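Long-range contacts in esterase (uncultured bacterium pCosCE1, PDB 7ATL), which hydrolyses carboxylic esters and also has promiscuous acyltransferase activity, as a family VIII carboxylesterase with a beta-lactamase-type fold: residues F61-P69 and W339-W347; L202-T211 and G266-L277. All coordinates share one frame; numbering follows the deposited sequence.

Contact 1: F61-P69 and W339-W347; sequences FRLSSVSKP and WGGVYGHSW. With 1PE (pentaethylene glycol), chain E.
A buried imidazole fastens this contact: His345 gives its NE2 hydrogen to the carbonyl O of Arg62 at 2.7 Å, in an almost straight bond (171° at the hydrogen). The oxygen lies in the imidazole plane and offers a lone pair in its own carbonyl plane. Because ND1 is hydrogen-bonded to Thr361 N, both ring nitrogens are engaged and the ring cannot easily turn, a two-ended task that suits histidine. Phe61 CD2 approaches its CE1 obliquely at 3.9 Å. Beside it, Tyr343 lays one ring face under Arg62 CB, 3.8 Å from the ring centroid, a CH-pi contact; the extended arginine chain runs on past the phenol to Pro251 O. Ser64 turns OG between its own backbone N and carbonyl carbon (chi1 50°), where it accepts from Tyr343 N at 3.2 Å. A small hydroxyl fits here, since Gly341 leaves room for it.

At the other end a water donates to Ser65 O and Gly340 O and accepts from Trp347 NE1 at 2.9 Å, satisfying three polar atoms. Pro69 CG packs obliquely on Trp347 CZ2 at 3.7 Å. Ser65 and Lys68 fit the SxxK pattern of beta-lactamases, which makes Ser65 the probable nucleophile. A pentaethylene glycol, probably from the crystallisation liquor, lies with C15 over one face of Trp339, and its OH7 accepts from Val342 N at 3.2 Å, consistent with that amide lining an oxyanion hole as in class C beta-lactamases.

Gly344 and His345 both face Gly341, a classic beta bulge where the turn between strands 337-341 and 345-350 meets the pairing of the large antiparallel sheet. Against this hairpin rest strand 61-62 and the start of helix 67-80, while helix 271-283 covers Val66, Pro69 and Trp347.

Contact 2: L202-T211 and G266-L277; sequences LGLRNTGFYT and GMVGDADDVLQL
Asp273 reaches from the first turn of its helix into the loop 202-211 and gathers three donors on one carboxylate. OD1 accepts from Arg205 N at 2.8 Å on its syn side. OD2 takes Asn206 N at 2.7 Å on the syn lone pair and Thr207 OG1 at 2.8 Å on the anti lone pair. Thr207 can do this because its OG1 lies anti to the carbonyl carbon (chi1 -69°); its hydroxyl also accepts from a water that donates to Asp270 O. An aspartate suits the place: its two oxygens can accept from the successive amides of Arg205 and Asn206 and from the Thr207 hydroxyl, which fixes a loop that has no regular structure of its own. Further along, Gly208 and Val268 exchange two backbone bonds as an antiparallel hydrogen-bonded pair, and Gly269, without a side chain, lets Thr207 OG1 come close. Met267 then sets CG over one face of the Phe209 ring, 3.9 Å from its centroid, with the sulfur reaching the ring obliquely.

The Arg205 side is looser and exposed. Its extended chain carries NE to Asp270 OD2 at 2.7 Å, tilted from the guanidinium plane, while NH1 makes a longer salt bridge of 3.3 Å to Asp272 OD2, where a water also links the pair. Asp270 is the N-cap, its OD1 accepting from Asp273 N, so one carboxylate caps the helix and holds the arginine. Asp272 also pairs with Arg57.

The loop follows helix 190-199, whose Phe194 touches Leu204, Thr207 and Met267; Tyr70 of helix 67-80 lies against Leu204 and Asp273, and strand 27-34 backs Ala271 and Leu275.

Contacts 1 and 2 have centres about 11 Å apart and meet through a two-stranded antiparallel sheet made by 61-62 and 268-269. Phe61 N lies 3.0 Å from Gly269 O and Leu63 N lies 2.9 Å from Met267 O, both probable hydrogen bonds; Ser67 OG is also bonded to Met267 N. In sequence, both segments of contact 2 fall between those of contact 1. The probable active site, with Ser65 and Lys68 and with Tyr123 and Tyr171 beside them, belongs to contact 1, near the centre of the chain. Contact 2 is structural packing farther out, tying the loop 202-211 to the strand and helix that flank segment 61-69.

Contact 1: F61-P69 and W339-W347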
loop_
_atom_site.group_PDB
_atom_site.type_symbol
_atom_site.label_atom_id
_atom_site.label_comp_id
_atom_site.label_asym_id
_atom_site.label_seq_id
_atom_site.Cartn_x
_atom_site.Cartn_y
_atom_site.Cartn_z
ATOM N N PHE A 61 5.008 -10.073 6.399
ATOM C CA PHE A 61 4.764 -10.087 4.940
ATOM C C PHE A 61 5.589 -9.010 4.241
ATOM O O PHE A 61 5.959 -7.991 4.851
ATOM C CB PHE A 61 3.286 -9.878 4.622
ATOM C CG PHE A 61 2.369 -10.977 5.077
ATOM C CD1 PHE A 61 1.975 -11.060 6.398
ATOM C CD2 PHE A 61 1.858 -11.883 4.173
ATOM C CE1 PHE A 61 1.102 -12.049 6.814
ATOM C CE2 PHE A 61 1.003 -12.892 4.592
ATOM C CZ PHE A 61 0.628 -12.972 5.912
ATOM N N ARG A 62 5.879 -9.269 2.976
ATOM C CA ARG A 62 6.225 -8.213 2.002
ATOM C C ARG A 62 4.949 -7.406 1.799
ATOM O O ARG A 62 3.917 -8.036 1.484
ATOM C CB ARG A 62 6.733 -8.838 0.697
ATOM C CG ARG A 62 8.020 -9.631 0.866
ATOM C CD ARG A 62 8.396 -10.438 -0.351
ATOM N NE ARG A 62 9.570 -11.258 -0.085
ATOM C CZ ARG A 62 9.562 -12.439 0.535
ATOM N NH1 ARG A 62 8.436 -12.995 0.957
ATOM N NH2 ARG A 62 10.697 -13.078 0.703
ATOM N N LEU A 63 5.007 -6.086 1.991
ATOM C CA LEU A 63 3.777 -5.242 2.049
ATOM C C LEU A 63 3.402 -4.633 0.692
ATOM O O LEU A 63 2.236 -4.326 0.557
ATOM C CB LEU A 63 3.968 -4.161 3.111
ATOM C CG LEU A 63 3.981 -4.684 4.549
ATOM C CD1 LEU A 63 4.238 -3.549 5.526
ATOM C CD2 LEU A 63 2.677 -5.381 4.876
ATOM N N SER A 64 4.319 -4.540 -0.281
ATOM C CA SER A 64 4.200 -3.744 -1.548
ATOM C C SER A 64 3.469 -2.421 -1.247
ATOM O O SER A 64 3.948 -1.701 -0.353
ATOM C CB SER A 64 3.594 -4.543 -2.703
ATOM O OG SER A 64 2.387 -5.207 -2.331
ATOM N N SER A 65 2.331 -2.119 -1.877
ATOM C CA SER A 65 1.679 -0.787 -1.737
ATOM C C SER A 65 1.063 -0.571 -0.351
ATOM O O SER A 65 0.665 0.556 -0.069
ATOM C CB SER A 65 0.676 -0.551 -2.791
ATOM O OG SER A 65 1.315 -0.371 -4.044
ATOM N N VAL A 66 1.043 -1.566 0.526
ATOM C CA VAL A 66 0.645 -1.300 1.934
ATOM C C VAL A 66 1.718 -0.422 2.581
ATOM O O VAL A 66 1.426 0.151 3.634
ATOM C CB VAL A 66 0.336 -2.581 2.726
ATOM C CG1 VAL A 66 -0.019 -2.278 4.176
ATOM C CG2 VAL A 66 -0.780 -3.350 2.051
ATOM N N SER A 67 2.855 -0.231 1.922
ATOM C CA SER A 67 3.911 0.756 2.298
ATOM C C SER A 67 3.370 2.202 2.238
ATOM O O SER A 67 3.824 3.056 3.026
ATOM C CB SER A 67 5.158 0.607 1.412
ATOM O OG SER A 67 5.655 -0.735 1.356
ATOM N N LYS A 68 2.457 2.494 1.319
ATOM C CA LYS A 68 1.998 3.881 1.018
ATOM C C LYS A 68 1.314 4.549 2.216
ATOM O O LYS A 68 1.647 5.687 2.564
ATOM C CB LYS A 68 1.112 3.843 -0.230
ATOM C CG LYS A 68 1.918 3.522 -1.474
ATOM C CD LYS A 68 1.126 3.487 -2.730
ATOM C CE LYS A 68 2.041 3.559 -3.945
ATOM N NZ LYS A 68 2.620 2.236 -4.286
ATOM N N PRO A 69 0.283 3.940 2.850
ATOM C CA PRO A 69 -0.392 4.593 3.971
ATOM C C PRO A 69 0.563 4.837 5.150
ATOM O O PRO A 69 0.427 5.866 5.784
ATOM C CB PRO A 69 -1.566 3.680 4.318
ATOM C CG PRO A 69 -1.230 2.383 3.659
ATOM C CD PRO A 69 -0.388 2.705 2.448
ATOM N N TRP A 339 -7.215 0.500 0.443
ATOM C CA TRP A 339 -6.221 0.192 -0.612
ATOM C C TRP A 339 -5.708 -1.229 -0.378
ATOM O O TRP A 339 -6.283 -1.913 0.502
ATOM C CB TRP A 339 -5.116 1.254 -0.600
ATOM C CG TRP A 339 -4.493 1.480 -1.933
ATOM C CD1 TRP A 339 -3.184 1.311 -2.242
ATOM C CD2 TRP A 339 -5.149 1.910 -3.134
ATOM N NE1 TRP A 339 -2.975 1.590 -3.557
ATOM C CE2 TRP A 339 -4.164 1.948 -4.138
ATOM C CE3 TRP A 339 -6.460 2.268 -3.470
ATOM C CZ2 TRP A 339 -4.455 2.326 -5.452
ATOM C CZ3 TRP A 339 -6.751 2.639 -4.766
ATOM C CH2 TRP A 339 -5.755 2.672 -5.742
ATOM N N GLY A 340 -4.713 -1.671 -1.148
ATOM C CA GLY A 340 -4.186 -3.048 -1.077
ATOM C C GLY A 340 -2.692 -3.117 -1.363
ATOM O O GLY A 340 -1.985 -2.099 -1.110
ATOM N N GLY A 341 -2.252 -4.267 -1.901
ATOM C CA GLY A 341 -0.851 -4.573 -2.257
ATOM C C GLY A 341 -0.762 -5.717 -3.245
ATOM O O GLY A 341 -1.420 -6.745 -3.032
ATOM N N VAL A 342 0.054 -5.584 -4.280
ATOM C CA VAL A 342 0.157 -6.641 -5.325
ATOM C C VAL A 342 0.594 -7.959 -4.685
ATOM O O VAL A 342 0.207 -8.979 -5.217
ATOM C CB VAL A 342 1.105 -6.261 -6.473
ATOM C CG1 VAL A 342 0.682 -4.970 -7.147
ATOM C CG2 VAL A 342 2.549 -6.170 -6.010
ATOM N N TYR A 343 1.373 -7.981 -3.605
ATOM C CA TYR A 343 1.824 -9.274 -3.002
ATOM C C TYR A 343 0.621 -10.078 -2.482
ATOM O O TYR A 343 0.757 -11.299 -2.306
ATOM C CB TYR A 343 2.902 -9.076 -1.927
ATOM C CG TYR A 343 4.312 -9.041 -2.466
ATOM C CD1 TYR A 343 4.853 -10.149 -3.102
ATOM C CD2 TYR A 343 5.115 -7.919 -2.335
ATOM C CE1 TYR A 343 6.149 -10.142 -3.596
ATOM C CE2 TYR A 343 6.415 -7.896 -2.813
ATOM C CZ TYR A 343 6.932 -9.014 -3.442
ATOM O OH TYR A 343 8.198 -9.022 -3.929
ATOM N N GLY A 344 -0.495 -9.403 -2.181
ATOM C CA GLY A 344 -1.810 -10.045 -2.000
ATOM C C GLY A 344 -2.563 -9.493 -0.806
ATOM O O GLY A 344 -2.990 -10.299 -0.001
ATOM N N HIS A 345 -2.753 -8.179 -0.698
ATOM C CA HIS A 345 -3.318 -7.554 0.535
ATOM C C HIS A 345 -4.493 -6.633 0.199
ATOM O O HIS A 345 -4.547 -6.106 -0.952
ATOM C CB HIS A 345 -2.274 -6.796 1.359
ATOM C CG HIS A 345 -0.942 -7.463 1.478
ATOM N ND1 HIS A 345 -0.795 -8.790 1.827
ATOM C CD2 HIS A 345 0.312 -6.968 1.300
ATOM C CE1 HIS A 345 0.496 -9.075 1.878
ATOM N NE2 HIS A 345 1.200 -7.975 1.541
ATOM N N SER A 346 -5.416 -6.504 1.160
ATOM C CA SER A 346 -6.473 -5.463 1.199
ATOM C C SER A 346 -6.567 -4.910 2.625
ATOM O O SER A 346 -6.160 -5.597 3.562
ATOM C CB SER A 346 -7.802 -5.959 0.680
ATOM O OG SER A 346 -8.278 -7.047 1.443
ATOM N N TRP A 347 -6.993 -3.664 2.755
ATOM C CA TRP A 347 -7.305 -3.058 4.067
ATOM C C TRP A 347 -8.318 -1.932 3.850
ATOM O O TRP A 347 -8.385 -1.382 2.743
ATOM C CB TRP A 347 -6.034 -2.574 4.776
ATOM C CG TRP A 347 -5.347 -1.461 4.050
ATOM C CD1 TRP A 347 -4.309 -1.585 3.178
ATOM C CD2 TRP A 347 -5.677 -0.057 4.099
ATOM N NE1 TRP A 347 -3.954 -0.355 2.705
ATOM C CE2 TRP A 347 -4.781 0.604 3.233
ATOM C CE3 TRP A 347 -6.623 0.711 4.787
ATOM C CZ2 TRP A 347 -4.813 1.991 3.029
ATOM C CZ3 TRP A 347 -6.643 2.079 4.594
ATOM C CH2 TRP A 347 -5.749 2.710 3.730
HETATM O OH2 1PE E . -8.459 -0.677 -11.667
HETATM C C12 1PE E . -9.726 -0.689 -11.003
HETATM C C22 1PE E . -9.633 -1.245 -9.597
HETATM O OH3 1PE E . -10.862 -1.872 -9.206
HETATM C C13 1PE E . -10.230 -2.882 -7.087
HETATM C C23 1PE E . -10.726 -3.110 -8.499
HETATM O OH4 1PE E . -9.162 -3.779 -6.770
HETATM C C14 1PE E . -6.971 -2.960 -6.166
HETATM C C24 1PE E . -8.339 -3.378 -5.677
HETATM O OH5 1PE E . -6.200 -2.420 -5.095
HETATM C C15 1PE E . -3.939 -1.710 -4.626
HETATM C C25 1PE E . -5.158 -1.543 -5.513
HETATM O OH6 1PE E . -2.775 -1.902 -5.441
HETATM C C16 1PE E . -0.351 -2.020 -5.672
HETATM C C26 1PE E . -1.529 -1.769 -4.746
HETATM O OH7 1PE E . 0.831 -2.525 -5.021
HETATM O O HOH W 1 -2.012 0.076 0.601
#

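Contact 2: L202-T211 and G266-L277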
loop_
_atom_site.group_PDB
_atom_site.type_symbol
_atom_site.label_atom_id
_atom_site.label_comp_id
_atom_site.label_asym_id
_atom_site.label_seq_id
_atom_site.Cartn_x
_atom_site.Cartn_y
_atom_site.Cartn_z
ATOM N N LEU A 202 3.517 4.837 17.377
ATOM C CA LEU A 202 2.384 3.877 17.262
ATOM C C LEU A 202 2.708 2.567 17.999
ATOM O O LEU A 202 1.823 1.683 18.008
ATOM C CB LEU A 202 2.079 3.607 15.778
ATOM C CG LEU A 202 1.276 4.677 15.027
ATOM C CD1 LEU A 202 0.799 4.171 13.667
ATOM C CD2 LEU A 202 0.075 5.119 15.843
ATOM N N GLY A 203 3.924 2.430 18.552
ATOM C CA GLY A 203 4.393 1.220 19.260
ATOM C C GLY A 203 4.453 -0.027 18.377
ATOM O O GLY A 203 4.315 -1.142 18.912
ATOM N N LEU A 204 4.709 0.117 17.077
ATOM C CA LEU A 204 4.723 -1.031 16.129
ATOM C C LEU A 204 5.828 -2.008 16.551
ATOM O O LEU A 204 6.887 -1.544 16.965
ATOM C CB LEU A 204 4.962 -0.510 14.703
ATOM C CG LEU A 204 3.943 0.499 14.149
ATOM C CD1 LEU A 204 4.210 0.759 12.681
ATOM C CD2 LEU A 204 2.510 0.035 14.337
ATOM N N ARG A 205 5.615 -3.313 16.422
ATOM C CA ARG A 205 6.603 -4.314 16.914
ATOM C C ARG A 205 7.541 -4.772 15.787
ATOM O O ARG A 205 8.682 -5.172 16.111
ATOM C CB ARG A 205 5.927 -5.520 17.583
ATOM C CG ARG A 205 4.718 -6.083 16.849
ATOM C CD ARG A 205 4.186 -7.351 17.496
ATOM N NE ARG A 205 3.233 -8.030 16.625
ATOM C CZ ARG A 205 2.528 -9.102 16.973
ATOM N NH1 ARG A 205 1.701 -9.663 16.106
ATOM N NH2 ARG A 205 2.652 -9.612 18.186
ATOM N N ASN A 206 7.105 -4.760 14.520
ATOM C CA ASN A 206 7.810 -5.554 13.489
ATOM C C ASN A 206 7.544 -5.033 12.073
ATOM O O ASN A 206 7.185 -5.838 11.192
ATOM C CB ASN A 206 7.430 -7.026 13.661
ATOM C CG ASN A 206 8.333 -7.946 12.876
ATOM O OD1 ASN A 206 7.870 -8.969 12.388
ATOM N ND2 ASN A 206 9.598 -7.566 12.730
ATOM N N THR A 207 7.802 -3.750 11.820
ATOM C CA THR A 207 7.547 -3.154 10.492
ATOM C C THR A 207 8.718 -2.245 10.112
ATOM O O THR A 207 9.121 -1.413 10.938
ATOM C CB THR A 207 6.176 -2.470 10.489
ATOM O OG1 THR A 207 5.180 -3.499 10.572
ATOM C CG2 THR A 207 5.958 -1.593 9.271
ATOM N N GLY A 208 9.220 -2.391 8.887
ATOM C CA GLY A 208 10.355 -1.602 8.387
ATOM C C GLY A 208 10.591 -1.886 6.924
ATOM O O GLY A 208 9.617 -2.283 6.247
ATOM N N PHE A 209 11.835 -1.716 6.468
ATOM C CA PHE A 209 12.213 -1.679 5.028
ATOM C C PHE A 209 12.966 -2.944 4.603
ATOM O O PHE A 209 13.141 -3.143 3.387
ATOM C CB PHE A 209 13.019 -0.411 4.751
ATOM C CG PHE A 209 12.143 0.795 4.567
ATOM C CD1 PHE A 209 11.496 0.999 3.360
ATOM C CD2 PHE A 209 11.923 1.669 5.617
ATOM C CE1 PHE A 209 10.666 2.088 3.182
ATOM C CE2 PHE A 209 11.086 2.753 5.446
ATOM C CZ PHE A 209 10.469 2.968 4.228
ATOM N N TYR A 210 13.401 -3.739 5.577
ATOM C CA TYR A 210 13.942 -5.108 5.405
ATOM C C TYR A 210 13.845 -5.867 6.729
ATOM O O TYR A 210 13.628 -5.216 7.772
ATOM C CB TYR A 210 15.386 -5.038 4.927
ATOM C CG TYR A 210 16.410 -4.801 6.003
ATOM C CD1 TYR A 210 16.626 -3.539 6.516
ATOM C CD2 TYR A 210 17.172 -5.843 6.503
ATOM C CE1 TYR A 210 17.589 -3.308 7.487
ATOM C CE2 TYR A 210 18.131 -5.635 7.480
ATOM C CZ TYR A 210 18.358 -4.357 7.960
ATOM O OH TYR A 210 19.336 -4.131 8.889
ATOM N N THR A 211 13.992 -7.193 6.682
ATOM C CA THR A 211 14.001 -8.074 7.878
ATOM C C THR A 211 15.258 -8.943 7.847
ATOM O O THR A 211 15.697 -9.290 6.731
ATOM C CB THR A 211 12.720 -8.906 7.965
ATOM O OG1 THR A 211 12.803 -9.640 9.189
ATOM C CG2 THR A 211 12.532 -9.837 6.788
ATOM N N GLY A 266 8.381 -0.962 -0.791
ATOM C CA GLY A 266 9.564 -1.703 -0.312
ATOM C C GLY A 266 9.481 -2.233 1.117
ATOM O O GLY A 266 10.523 -2.800 1.597
ATOM N N MET A 267 8.365 -2.038 1.818
ATOM C CA MET A 267 8.346 -2.332 3.277
ATOM C C MET A 267 7.896 -3.788 3.547
ATOM O O MET A 267 7.331 -4.454 2.650
ATOM C CB MET A 267 7.460 -1.343 4.046
ATOM C CG MET A 267 7.840 0.099 3.817
ATOM S SD MET A 267 6.925 1.265 4.853
ATOM C CE MET A 267 7.622 0.878 6.451
ATOM N N VAL A 268 8.176 -4.240 4.771
ATOM C CA VAL A 268 7.772 -5.540 5.377
ATOM C C VAL A 268 7.109 -5.240 6.725
ATOM O O VAL A 268 7.485 -4.224 7.355
ATOM C CB VAL A 268 8.988 -6.464 5.564
ATOM C CG1 VAL A 268 9.536 -6.912 4.217
ATOM C CG2 VAL A 268 10.078 -5.830 6.417
ATOM N N GLY A 269 6.171 -6.086 7.155
ATOM C CA GLY A 269 5.451 -5.901 8.425
ATOM C C GLY A 269 4.352 -6.927 8.646
ATOM O O GLY A 269 3.942 -7.606 7.673
ATOM N N ASP A 270 3.880 -7.016 9.896
ATOM C CA ASP A 270 2.827 -7.976 10.309
ATOM C C ASP A 270 1.477 -7.274 10.269
ATOM O O ASP A 270 1.441 -6.055 10.174
ATOM C CB ASP A 270 3.159 -8.639 11.648
ATOM C CG ASP A 270 3.172 -7.704 12.830
ATOM O OD1 ASP A 270 2.700 -6.567 12.657
ATOM O OD2 ASP A 270 3.654 -8.132 13.919
ATOM N N ALA A 271 0.412 -8.059 10.309
ATOM C CA ALA A 271 -0.990 -7.609 10.219
ATOM C C ALA A 271 -1.316 -6.662 11.387
ATOM O O ALA A 271 -1.932 -5.618 11.130
ATOM C CB ALA A 271 -1.884 -8.826 10.170
ATOM N N ASP A 272 -0.884 -6.971 12.613
ATOM C CA ASP A 272 -1.232 -6.165 13.817
ATOM C C ASP A 272 -0.644 -4.765 13.709
ATOM O O ASP A 272 -1.289 -3.833 14.241
ATOM C CB ASP A 272 -0.781 -6.812 15.129
ATOM C CG ASP A 272 -1.735 -7.923 15.507
ATOM O OD1 ASP A 272 -2.795 -7.592 16.006
ATOM O OD2 ASP A 272 -1.454 -9.102 15.188
ATOM N N ASP A 273 0.537 -4.617 13.103
ATOM C CA ASP A 273 1.150 -3.280 12.897
ATOM C C ASP A 273 0.257 -2.548 11.891
ATOM O O ASP A 273 -0.075 -1.410 12.138
ATOM C CB ASP A 273 2.636 -3.350 12.522
ATOM C CG ASP A 273 3.628 -3.622 13.659
ATOM O OD1 ASP A 273 3.269 -3.489 14.852
ATOM O OD2 ASP A 273 4.775 -3.959 13.337
ATOM N N VAL A 274 -0.235 -3.215 10.857
ATOM C CA VAL A 274 -1.104 -2.566 9.831
ATOM C C VAL A 274 -2.425 -2.139 10.481
ATOM O O VAL A 274 -2.955 -1.076 10.106
ATOM C CB VAL A 274 -1.322 -3.501 8.626
ATOM C CG1 VAL A 274 -2.322 -2.947 7.615
ATOM C CG2 VAL A 274 0.000 -3.833 7.950
ATOM N N LEU A 275 -2.947 -2.928 11.418
ATOM C CA LEU A 275 -4.241 -2.626 12.070
ATOM C C LEU A 275 -4.080 -1.375 12.933
ATOM O O LEU A 275 -5.024 -0.568 12.955
ATOM C CB LEU A 275 -4.706 -3.813 12.913
ATOM C CG LEU A 275 -6.035 -3.579 13.633
ATOM C CD1 LEU A 275 -7.117 -3.135 12.661
ATOM C CD2 LEU A 275 -6.483 -4.830 14.356
ATOM N N GLN A 276 -2.935 -1.233 13.618
ATOM C CA GLN A 276 -2.571 -0.017 14.397
ATOM C C GLN A 276 -2.627 1.167 13.440
ATOM O O GLN A 276 -3.252 2.184 13.783
ATOM C CB GLN A 276 -1.156 -0.093 14.982
ATOM C CG GLN A 276 -1.039 -0.848 16.301
ATOM C CD GLN A 276 -2.077 -0.323 17.266
ATOM O OE1 GLN A 276 -2.097 0.866 17.624
ATOM N NE2 GLN A 276 -2.995 -1.201 17.637
ATOM N N LEU A 277 -1.992 1.029 12.275
ATOM C CA LEU A 277 -1.954 2.097 11.247
ATOM C C LEU A 277 -3.389 2.472 10.816
ATOM O O LEU A 277 -3.704 3.672 10.734
ATOM C CB LEU A 277 -1.127 1.600 10.060
ATOM C CG LEU A 277 -1.303 2.407 8.778
ATOM C CD1 LEU A 277 -0.805 3.834 9.006
ATOM C CD2 LEU A 277 -0.586 1.744 7.605
HETATM O O HOH W 2 0.693 -9.504 13.645
HETATM O O HOH W 3 2.975 -3.641 9.057
#